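Local coordinates for uncharacterized oxidoreductase yvaA (Bacillus subtilis subsp. subtilis, PDB 3GDO), which catalyses the reversible NADPH-dependent reduction of scyllo-inosose to scyllo-inositol, accepting NADPH but not NADH, at residues B[8-13]-B[68-73]; B[142-147]-B[242-247]; B[254-259]-B[300-305]. All blocks are in the same frame, centred on the assembly; numbering follows the deposited sequence.

Contact 1. Residues B[8-13]-B[68-73]; sequences VGILGY and LVIVTT
Leu-11 O takes two bonds from Thr-72 where strands 6-11 and 68-71 end, the neighbouring central strands of the parallel Rossmann sheet. Thr-72 N lies in the carbonyl plane, 3.0 Å from Leu-11 O; Thr-72 OG1 comes closer, 2.6 Å from the same oxygen, tilted 20° from that plane. The threonine hydroxyl sits between its backbone N and carbonyl carbon (chi1 78°), which turns it back onto the first strand. A valine here has no hydroxyl to give, and Leu-11 O would probably be left with the backbone amide as its one donor from the 68-73 segment. Upstream the ladder is regular: Gly-9 N to Leu-68 O and Ile-70 N to Gly-9 O, both 2.9 Å, then Leu-11 N to Ile-70 O. Gly-12 has backbone angles that call for glycine, and a side chain on it would also run into Thr-72 OG1. It fits the first glycine of a GxGxxG pattern, the dinucleotide-binding turn of Rossmann domains, which leads into helix 15-26. On one face of the sheet Val-8 CG1 packs 3.8 Å from Ile-70 CG1, and His-21 of helix 15-26 covers Ile-70. On the other, helix 78-87 lies against Leu-11 and Val-69. There Leu-11 crosses Val-69 at a slant, CG against CG1 at 3.6 Å, and lies alongside Val-71, its CD1 4.1 Å from Val-71 CG2.

Contact 2. Residues B[142-147]-B[242-247]; sequences SLEDIN and HGKDSS
Asn-147 N reaches back to His-242 O in a short, fairly straight bond of 2.6 Å, the nitrogen lying in the carbonyl plane, where strands 146-152 and 239-243 run antiparallel in the mixed sheet of the C-terminal alpha/beta domain of this Gfo/Idh/MocA protein. The backbones come very close here, with Ile-146 CA and Gly-243 CA 3.8 Å apart. Farther out, Lys-244 N donates to Glu-144 O at 3.0 Å, so the 142-147 segment is gripped on both sides of Gly-243. A side chain on Gly-243 would collide with Glu-144 O; instead its CA approaches the carbonyls of Glu-144 and Asp-145 in CA-H...O contacts. The 242-247 segment doubles back as a tight beta hairpin, closed by Gly-243 N to Ser-246 O. On its returning arm Ser-246 OG, set between its backbone N and carbonyl carbon (chi1 51°), is directed to Ser-142 O, 2.8 Å away and met from above the carbonyl plane; Leu-143 CD2 rests against the same hydroxyl. Lys-244 runs beside Glu-144, its NZ 3.5 Å from Glu-144 CB, but the opposite charges do not touch: NZ stays 4.6 Å from Glu-144 OE1. Asp-145 instead forms a salt bridge with Lys-221. The Asn-147 amide lies against the His-242 carbonyl, and His-242 ND1 and Ser-247 OG share a bond of 2.8 Å. This part of the sheet faces the second subunit, whose Ile-231 O, Ala-234 N and Tyr-156 OH bond Asn-147 ND2, Ser-247 OG and Lys-244 O. Within the chain, helix 129-139 packs on Leu-143 and Ile-146, strand 222-228 flanks Asn-147, and strand 280-286 pairs with the returning arm at Asp-245 and Ser-247.

Contact 3. Residues B[254-259]-B[300-305]; sequences DGQEDA and GSYLTY
Gln-256 lays its amide over one face of the Tyr-302 ring, the two planes 35° apart, with NE2 3.3 Å above the ring plane and offset toward its rim. The amide oxygen meanwhile takes the tyrosine backbone: Tyr-302 N donates to Gln-256 OE1 at 3.0 Å, in the carbonyl plane and on a lone pair. Glu-257 CG touches the ring edge. Asp-254 fixes the amide's rotation, since Gln-256 NE2 donates to Asp-254 OD1 at 3.0 Å on its syn side. With CG anti to its own N (chi1 178°), Asp-254 also brings OD2 to Gln-256 N, 2.7 Å away, which meets it from above the carboxylate plane. One water completes the link, donating to Asp-254 OD2 and Tyr-302 OH and accepting from Glu-257 N. Trp-271 NE1 gives Gln-256 OE1 a second donor, while Asp-128 bonds Tyr-302 OH and Arg-125 forms a salt bridge with Glu-257. Leu-24 of helix 15-26 packs on Tyr-302, and Phe-20 on Glu-257. The Asp-254 to Gln-256 N contact is a capping bond at the turn leading into helix 256-261, and through Gln-256 the same aspartate ties that turn to the approach to helix 303-315, beside the Rossmann domain.

Contacts 1 and 3 are buried, whereas contact 2 is only partly so and lies at the subunit interface, across the chain's centre from contact 1, their centres about 41 Å apart. Contact 1 is a regular strand ladder with aliphatic faces; contact 2 is an irregular sheet join held mainly by backbone bonds and one serine hydroxyl; contact 3 relies on an amide, a phenol, a carboxylate and one water. Contacts 2 and 3 belong to the C-terminal domain, joined through strand 246-250 and helix 256-261. Helix 15-26 of the Rossmann domain touches residues of contacts 1 and 3, whose nearest atoms are about 7 Å apart, so the C-terminal domain packs against it at contact 3.

Contact 1. Residues B[8-13]-B[68-73]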
loop_
_atom_site.group_PDB
_atom_site.type_symbol
_atom_site.label_atom_id
_atom_site.label_comp_id
_atom_site.label_asym_id
_atom_site.label_seq_id
_atom_site.Cartn_x
_atom_site.Cartn_y
_atom_site.Cartn_z
ATOM N N VAL B 8 -21.808 11.788 -35.732
ATOM C CA VAL B 8 -21.941 11.468 -34.305
ATOM C C VAL B 8 -23.188 12.085 -33.704
ATOM O O VAL B 8 -23.512 13.227 -33.996
ATOM C CB VAL B 8 -20.692 11.972 -33.537
ATOM C CG1 VAL B 8 -20.787 11.675 -32.018
ATOM C CG2 VAL B 8 -19.422 11.388 -34.182
ATOM N N GLY B 9 -23.873 11.309 -32.868
ATOM C CA GLY B 9 -24.884 11.829 -31.948
ATOM C C GLY B 9 -24.404 11.681 -30.499
ATOM O O GLY B 9 -23.982 10.582 -30.082
ATOM N N ILE B 10 -24.424 12.782 -29.740
ATOM C CA ILE B 10 -24.028 12.752 -28.311
ATOM C C ILE B 10 -25.225 12.780 -27.371
ATOM O O ILE B 10 -26.047 13.699 -27.421
ATOM C CB ILE B 10 -23.066 13.890 -27.935
ATOM C CG1 ILE B 10 -21.865 13.894 -28.866
ATOM C CG2 ILE B 10 -22.620 13.765 -26.435
ATOM C CD1 ILE B 10 -20.983 15.138 -28.741
ATOM N N LEU B 11 -25.342 11.769 -26.525
ATOM C CA LEU B 11 -26.440 11.737 -25.583
ATOM C C LEU B 11 -26.025 12.416 -24.269
ATOM O O LEU B 11 -25.194 11.896 -23.541
ATOM C CB LEU B 11 -26.913 10.314 -25.309
ATOM C CG LEU B 11 -27.490 9.457 -26.442
ATOM C CD1 LEU B 11 -28.228 8.258 -25.819
ATOM C CD2 LEU B 11 -28.430 10.254 -27.377
ATOM N N GLY B 12 -26.612 13.590 -23.996
ATOM C CA GLY B 12 -26.333 14.330 -22.744
ATOM C C GLY B 12 -25.215 15.326 -22.952
ATOM O O GLY B 12 -24.229 15.038 -23.617
ATOM N N TYR B 13 -25.382 16.525 -22.403
ATOM C CA TYR B 13 -24.382 17.554 -22.560
ATOM C C TYR B 13 -24.056 18.246 -21.209
ATOM O O TYR B 13 -23.923 19.478 -21.126
ATOM C CB TYR B 13 -24.845 18.534 -23.626
ATOM C CG TYR B 13 -23.739 19.328 -24.249
ATOM C CD1 TYR B 13 -22.773 18.702 -25.041
ATOM C CD2 TYR B 13 -23.656 20.709 -24.067
ATOM C CE1 TYR B 13 -21.738 19.436 -25.621
ATOM C CE2 TYR B 13 -22.631 21.450 -24.654
ATOM C CZ TYR B 13 -21.675 20.791 -25.435
ATOM O OH TYR B 13 -20.641 21.495 -26.032
ATOM N N LEU B 68 -22.455 6.761 -35.076
ATOM C CA LEU B 68 -21.916 6.549 -33.708
ATOM C C LEU B 68 -22.668 7.418 -32.686
ATOM O O LEU B 68 -22.844 8.621 -32.908
ATOM C CB LEU B 68 -20.404 6.848 -33.655
ATOM C CG LEU B 68 -19.685 6.750 -32.291
ATOM C CD1 LEU B 68 -19.657 5.350 -31.756
ATOM C CD2 LEU B 68 -18.273 7.287 -32.395
ATOM N N VAL B 69 -23.132 6.778 -31.610
ATOM C CA VAL B 69 -23.739 7.466 -30.461
ATOM C C VAL B 69 -22.751 7.399 -29.267
ATOM O O VAL B 69 -22.219 6.312 -28.944
ATOM C CB VAL B 69 -25.070 6.804 -30.055
ATOM C CG1 VAL B 69 -25.709 7.531 -28.865
ATOM C CG2 VAL B 69 -26.049 6.810 -31.225
ATOM N N ILE B 70 -22.490 8.557 -28.650
ATOM C CA ILE B 70 -21.767 8.621 -27.348
ATOM C C ILE B 70 -22.765 8.700 -26.191
ATOM O O ILE B 70 -23.587 9.607 -26.121
ATOM C CB ILE B 70 -20.821 9.820 -27.300
ATOM C CG1 ILE B 70 -20.119 10.019 -28.653
ATOM C CG2 ILE B 70 -19.848 9.712 -26.108
ATOM C CD1 ILE B 70 -19.078 8.945 -29.043
ATOM N N VAL B 71 -22.759 7.715 -25.319
ATOM C CA VAL B 71 -23.716 7.737 -24.230
ATOM C C VAL B 71 -23.083 8.358 -22.957
ATOM O O VAL B 71 -22.189 7.788 -22.348
ATOM C CB VAL B 71 -24.330 6.366 -23.965
ATOM C CG1 VAL B 71 -25.380 6.466 -22.874
ATOM C CG2 VAL B 71 -24.977 5.831 -25.262
ATOM N N THR B 72 -23.524 9.564 -22.624
ATOM C CA THR B 72 -23.118 10.179 -21.372
ATOM C C THR B 72 -24.322 10.416 -20.416
ATOM O O THR B 72 -24.188 11.117 -19.444
ATOM C CB THR B 72 -22.355 11.493 -21.608
ATOM O OG1 THR B 72 -23.296 12.507 -21.922
ATOM C CG2 THR B 72 -21.271 11.352 -22.738
ATOM N N THR B 73 -25.483 9.835 -20.673
ATOM C CA THR B 73 -26.609 10.068 -19.775
ATOM C C THR B 73 -26.297 9.442 -18.402
ATOM O O THR B 73 -25.396 8.600 -18.319
ATOM C CB THR B 73 -27.946 9.583 -20.367
ATOM O OG1 THR B 73 -27.779 8.274 -20.901
ATOM C CG2 THR B 73 -28.401 10.527 -21.496
#

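Contact 2. Residues B[142-147]-B[242-247]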
loop_
_atom_site.group_PDB
_atom_site.type_symbol
_atom_site.label_atom_id
_atom_site.label_comp_id
_atom_site.label_asym_id
_atom_site.label_seq_id
_atom_site.Cartn_x
_atom_site.Cartn_y
_atom_site.Cartn_z
ATOM N N SER B 142 12.597 -2.552 -19.412
ATOM C CA SER B 142 13.157 -1.889 -18.222
ATOM C C SER B 142 12.352 -2.196 -16.948
ATOM O O SER B 142 12.654 -1.663 -15.868
ATOM C CB SER B 142 13.259 -0.373 -18.438
ATOM O OG SER B 142 13.898 -0.063 -19.676
ATOM N N LEU B 143 11.355 -3.071 -17.087
ATOM C CA LEU B 143 10.489 -3.469 -15.985
ATOM C C LEU B 143 10.075 -4.918 -16.141
ATOM O O LEU B 143 8.891 -5.217 -16.220
ATOM C CB LEU B 143 9.216 -2.600 -15.943
ATOM C CG LEU B 143 9.172 -1.371 -15.042
ATOM C CD1 LEU B 143 7.774 -0.722 -15.059
ATOM C CD2 LEU B 143 9.583 -1.726 -13.600
ATOM N N GLU B 144 11.050 -5.813 -16.172
ATOM C CA GLU B 144 10.828 -7.267 -16.319
ATOM C C GLU B 144 10.318 -8.009 -15.081
ATOM O O GLU B 144 10.707 -7.682 -13.939
ATOM C CB GLU B 144 12.132 -7.938 -16.769
ATOM C CG GLU B 144 12.647 -7.452 -18.130
ATOM C CD GLU B 144 11.874 -8.078 -19.296
ATOM O OE1 GLU B 144 11.840 -9.330 -19.394
ATOM O OE2 GLU B 144 11.298 -7.311 -20.111
ATOM N N ASP B 145 9.469 -9.017 -15.328
ATOM C CA ASP B 145 8.993 -9.942 -14.311
ATOM C C ASP B 145 8.512 -9.129 -13.101
ATOM O O ASP B 145 9.123 -9.156 -12.032
ATOM C CB ASP B 145 10.090 -10.941 -13.920
ATOM C CG ASP B 145 9.579 -12.057 -12.971
ATOM O OD1 ASP B 145 8.403 -12.482 -13.083
ATOM O OD2 ASP B 145 10.356 -12.522 -12.092
ATOM N N ILE B 146 7.455 -8.367 -13.315
ATOM C CA ILE B 146 6.887 -7.524 -12.272
ATOM C C ILE B 146 6.325 -8.457 -11.208
ATOM O O ILE B 146 5.625 -9.425 -11.545
ATOM C CB ILE B 146 5.819 -6.574 -12.846
ATOM C CG1 ILE B 146 6.524 -5.481 -13.659
ATOM C CG2 ILE B 146 4.971 -5.972 -11.719
ATOM C CD1 ILE B 146 5.582 -4.707 -14.643
ATOM N N ASN B 147 6.684 -8.204 -9.942
ATOM C CA ASN B 147 6.204 -9.068 -8.862
ATOM C C ASN B 147 5.180 -8.362 -7.958
ATOM O O ASN B 147 4.393 -9.007 -7.283
ATOM C CB ASN B 147 7.387 -9.646 -8.052
ATOM C CG ASN B 147 8.204 -8.574 -7.347
ATOM O OD1 ASN B 147 7.723 -7.919 -6.405
ATOM N ND2 ASN B 147 9.437 -8.390 -7.783
ATOM N N HIS B 242 7.390 -3.086 -8.726
ATOM C CA HIS B 242 8.643 -3.807 -8.459
ATOM C C HIS B 242 8.756 -5.046 -9.319
ATOM O O HIS B 242 7.853 -5.917 -9.300
ATOM C CB HIS B 242 8.759 -4.205 -6.975
ATOM C CG HIS B 242 8.444 -3.080 -6.042
ATOM N ND1 HIS B 242 9.113 -1.877 -6.094
ATOM C CD2 HIS B 242 7.530 -2.970 -5.036
ATOM C CE1 HIS B 242 8.597 -1.053 -5.191
ATOM N NE2 HIS B 242 7.625 -1.685 -4.546
ATOM N N GLY B 243 9.857 -5.128 -10.065
ATOM C CA GLY B 243 10.186 -6.316 -10.885
ATOM C C GLY B 243 11.496 -6.986 -10.473
ATOM O O GLY B 243 12.090 -6.614 -9.451
ATOM N N LYS B 244 11.992 -7.943 -11.264
ATOM C CA LYS B 244 13.221 -8.668 -10.837
ATOM C C LYS B 244 14.442 -7.790 -10.557
ATOM O O LYS B 244 15.201 -8.093 -9.643
ATOM C CB LYS B 244 13.577 -9.885 -11.731
ATOM C CG LYS B 244 13.970 -9.612 -13.189
ATOM C CD LYS B 244 14.961 -10.698 -13.648
ATOM C CE LYS B 244 14.920 -11.027 -15.154
ATOM N NZ LYS B 244 14.942 -9.820 -16.025
ATOM N N ASP B 245 14.553 -6.661 -11.261
ATOM C CA ASP B 245 15.784 -5.854 -11.389
ATOM C C ASP B 245 15.583 -4.388 -11.138
ATOM O O ASP B 245 16.548 -3.627 -10.993
ATOM C CB ASP B 245 16.239 -5.909 -12.859
ATOM C CG ASP B 245 17.197 -7.022 -13.115
ATOM O OD1 ASP B 245 17.835 -7.027 -14.198
ATOM O OD2 ASP B 245 17.331 -7.884 -12.201
ATOM N N SER B 246 14.324 -3.968 -11.197
ATOM C CA SER B 246 13.984 -2.562 -11.197
ATOM C C SER B 246 12.648 -2.286 -10.507
ATOM O O SER B 246 11.820 -3.192 -10.338
ATOM C CB SER B 246 13.950 -2.055 -12.636
ATOM O OG SER B 246 13.134 -2.906 -13.416
ATOM N N SER B 247 12.485 -1.026 -10.117
ATOM C CA SER B 247 11.307 -0.464 -9.461
ATOM C C SER B 247 10.997 0.857 -10.142
ATOM O O SER B 247 11.935 1.647 -10.466
ATOM C CB SER B 247 11.614 -0.132 -8.006
ATOM O OG SER B 247 11.643 -1.266 -7.177
#

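Contact 3. Residues B[254-259]-B[300-305]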
loop_
_atom_site.group_PDB
_atom_site.type_symbol
_atom_site.label_atom_id
_atom_site.label_comp_id
_atom_site.label_asym_id
_atom_site.label_seq_id
_atom_site.Cartn_x
_atom_site.Cartn_y
_atom_site.Cartn_z
ATOM N N ASP B 254 -2.481 12.529 -14.351
ATOM C CA ASP B 254 -2.530 13.064 -15.724
ATOM C C ASP B 254 -3.243 14.418 -15.767
ATOM O O ASP B 254 -4.279 14.587 -15.126
ATOM C CB ASP B 254 -3.188 12.025 -16.653
ATOM C CG ASP B 254 -3.326 12.509 -18.087
ATOM O OD1 ASP B 254 -2.542 12.060 -18.966
ATOM O OD2 ASP B 254 -4.240 13.326 -18.312
ATOM N N GLY B 255 -2.645 15.390 -16.465
ATOM C CA GLY B 255 -3.200 16.743 -16.598
ATOM C C GLY B 255 -4.332 16.987 -17.634
ATOM O O GLY B 255 -4.942 18.054 -17.635
ATOM N N GLN B 256 -4.667 16.013 -18.488
ATOM C CA GLN B 256 -5.682 16.276 -19.559
ATOM C C GLN B 256 -7.086 16.695 -19.112
ATOM O O GLN B 256 -7.654 17.651 -19.650
ATOM C CB GLN B 256 -5.783 15.124 -20.522
ATOM C CG GLN B 256 -4.484 14.776 -21.226
ATOM C CD GLN B 256 -4.664 13.533 -22.015
ATOM O OE1 GLN B 256 -5.164 13.572 -23.159
ATOM N NE2 GLN B 256 -4.342 12.389 -21.392
ATOM N N GLU B 257 -7.669 15.991 -18.147
ATOM C CA GLU B 257 -8.966 16.428 -17.666
ATOM C C GLU B 257 -8.985 17.872 -17.164
ATOM O O GLU B 257 -9.952 18.575 -17.404
ATOM C CB GLU B 257 -9.547 15.477 -16.629
ATOM C CG GLU B 257 -10.083 14.214 -17.274
ATOM C CD GLU B 257 -11.118 13.533 -16.406
ATOM O OE1 GLU B 257 -11.812 12.635 -16.915
ATOM O OE2 GLU B 257 -11.243 13.905 -15.218
ATOM N N ASP B 258 -7.929 18.319 -16.483
ATOM C CA ASP B 258 -7.872 19.711 -16.016
ATOM C C ASP B 258 -7.728 20.677 -17.171
ATOM O O ASP B 258 -8.345 21.737 -17.154
ATOM C CB ASP B 258 -6.726 19.964 -15.015
ATOM C CG ASP B 258 -7.034 19.430 -13.630
ATOM O OD1 ASP B 258 -8.176 18.995 -13.370
ATOM O OD2 ASP B 258 -6.119 19.436 -12.790
ATOM N N ALA B 259 -6.895 20.342 -18.147
ATOM C CA ALA B 259 -6.820 21.176 -19.357
ATOM C C ALA B 259 -8.206 21.315 -20.020
ATOM O O ALA B 259 -8.603 22.421 -20.403
ATOM C CB ALA B 259 -5.806 20.612 -20.347
ATOM N N GLY B 300 0.278 12.370 -22.406
ATOM C CA GLY B 300 -1.029 11.701 -22.390
ATOM C C GLY B 300 -1.745 11.984 -23.710
ATOM O O GLY B 300 -1.575 13.075 -24.293
ATOM N N SER B 301 -2.550 11.031 -24.178
ATOM C CA SER B 301 -3.124 11.100 -25.546
ATOM C C SER B 301 -4.539 10.532 -25.630
ATOM O O SER B 301 -4.741 9.449 -26.202
ATOM C CB SER B 301 -2.195 10.323 -26.493
ATOM O OG SER B 301 -2.605 10.453 -27.837
ATOM N N TYR B 302 -5.517 11.226 -25.039
ATOM C CA TYR B 302 -6.894 10.726 -25.042
ATOM C C TYR B 302 -7.466 10.665 -26.480
ATOM O O TYR B 302 -8.358 9.872 -26.755
ATOM C CB TYR B 302 -7.837 11.590 -24.171
ATOM C CG TYR B 302 -7.680 11.461 -22.635
ATOM C CD1 TYR B 302 -6.966 10.408 -22.055
ATOM C CD2 TYR B 302 -8.279 12.386 -21.791
ATOM C CE1 TYR B 302 -6.839 10.300 -20.663
ATOM C CE2 TYR B 302 -8.169 12.292 -20.368
ATOM C CZ TYR B 302 -7.444 11.257 -19.828
ATOM O OH TYR B 302 -7.340 11.143 -18.463
ATOM N N LEU B 303 -6.967 11.527 -27.362
ATOM C CA LEU B 303 -7.341 11.507 -28.796
ATOM C C LEU B 303 -7.185 10.125 -29.385
ATOM O O LEU B 303 -7.983 9.717 -30.262
ATOM C CB LEU B 303 -6.493 12.488 -29.611
ATOM C CG LEU B 303 -6.726 13.984 -29.347
ATOM C CD1 LEU B 303 -5.774 14.835 -30.242
ATOM C CD2 LEU B 303 -8.222 14.343 -29.593
ATOM N N THR B 304 -6.172 9.399 -28.900
ATOM C CA THR B 304 -5.851 8.094 -29.446
ATOM C C THR B 304 -7.067 7.160 -29.379
ATOM O O THR B 304 -7.338 6.451 -30.359
ATOM C CB THR B 304 -4.570 7.479 -28.786
ATOM O OG1 THR B 304 -3.476 8.384 -28.968
ATOM C CG2 THR B 304 -4.195 6.119 -29.365
ATOM N N TYR B 305 -7.817 7.172 -28.263
ATOM C CA TYR B 305 -9.033 6.364 -28.189
ATOM C C TYR B 305 -9.961 6.691 -29.392
ATOM O O TYR B 305 -10.489 5.795 -30.052
ATOM C CB TYR B 305 -9.786 6.588 -26.874
ATOM C CG TYR B 305 -11.122 5.886 -26.807
ATOM C CD1 TYR B 305 -11.225 4.621 -26.247
ATOM C CD2 TYR B 305 -12.273 6.486 -27.271
ATOM C CE1 TYR B 305 -12.422 3.972 -26.159
ATOM C CE2 TYR B 305 -13.486 5.831 -27.190
ATOM C CZ TYR B 305 -13.548 4.578 -26.642
ATOM O OH TYR B 305 -14.737 3.908 -26.545
HETATM O O HOH W 1 -6.727 13.604 -17.209
#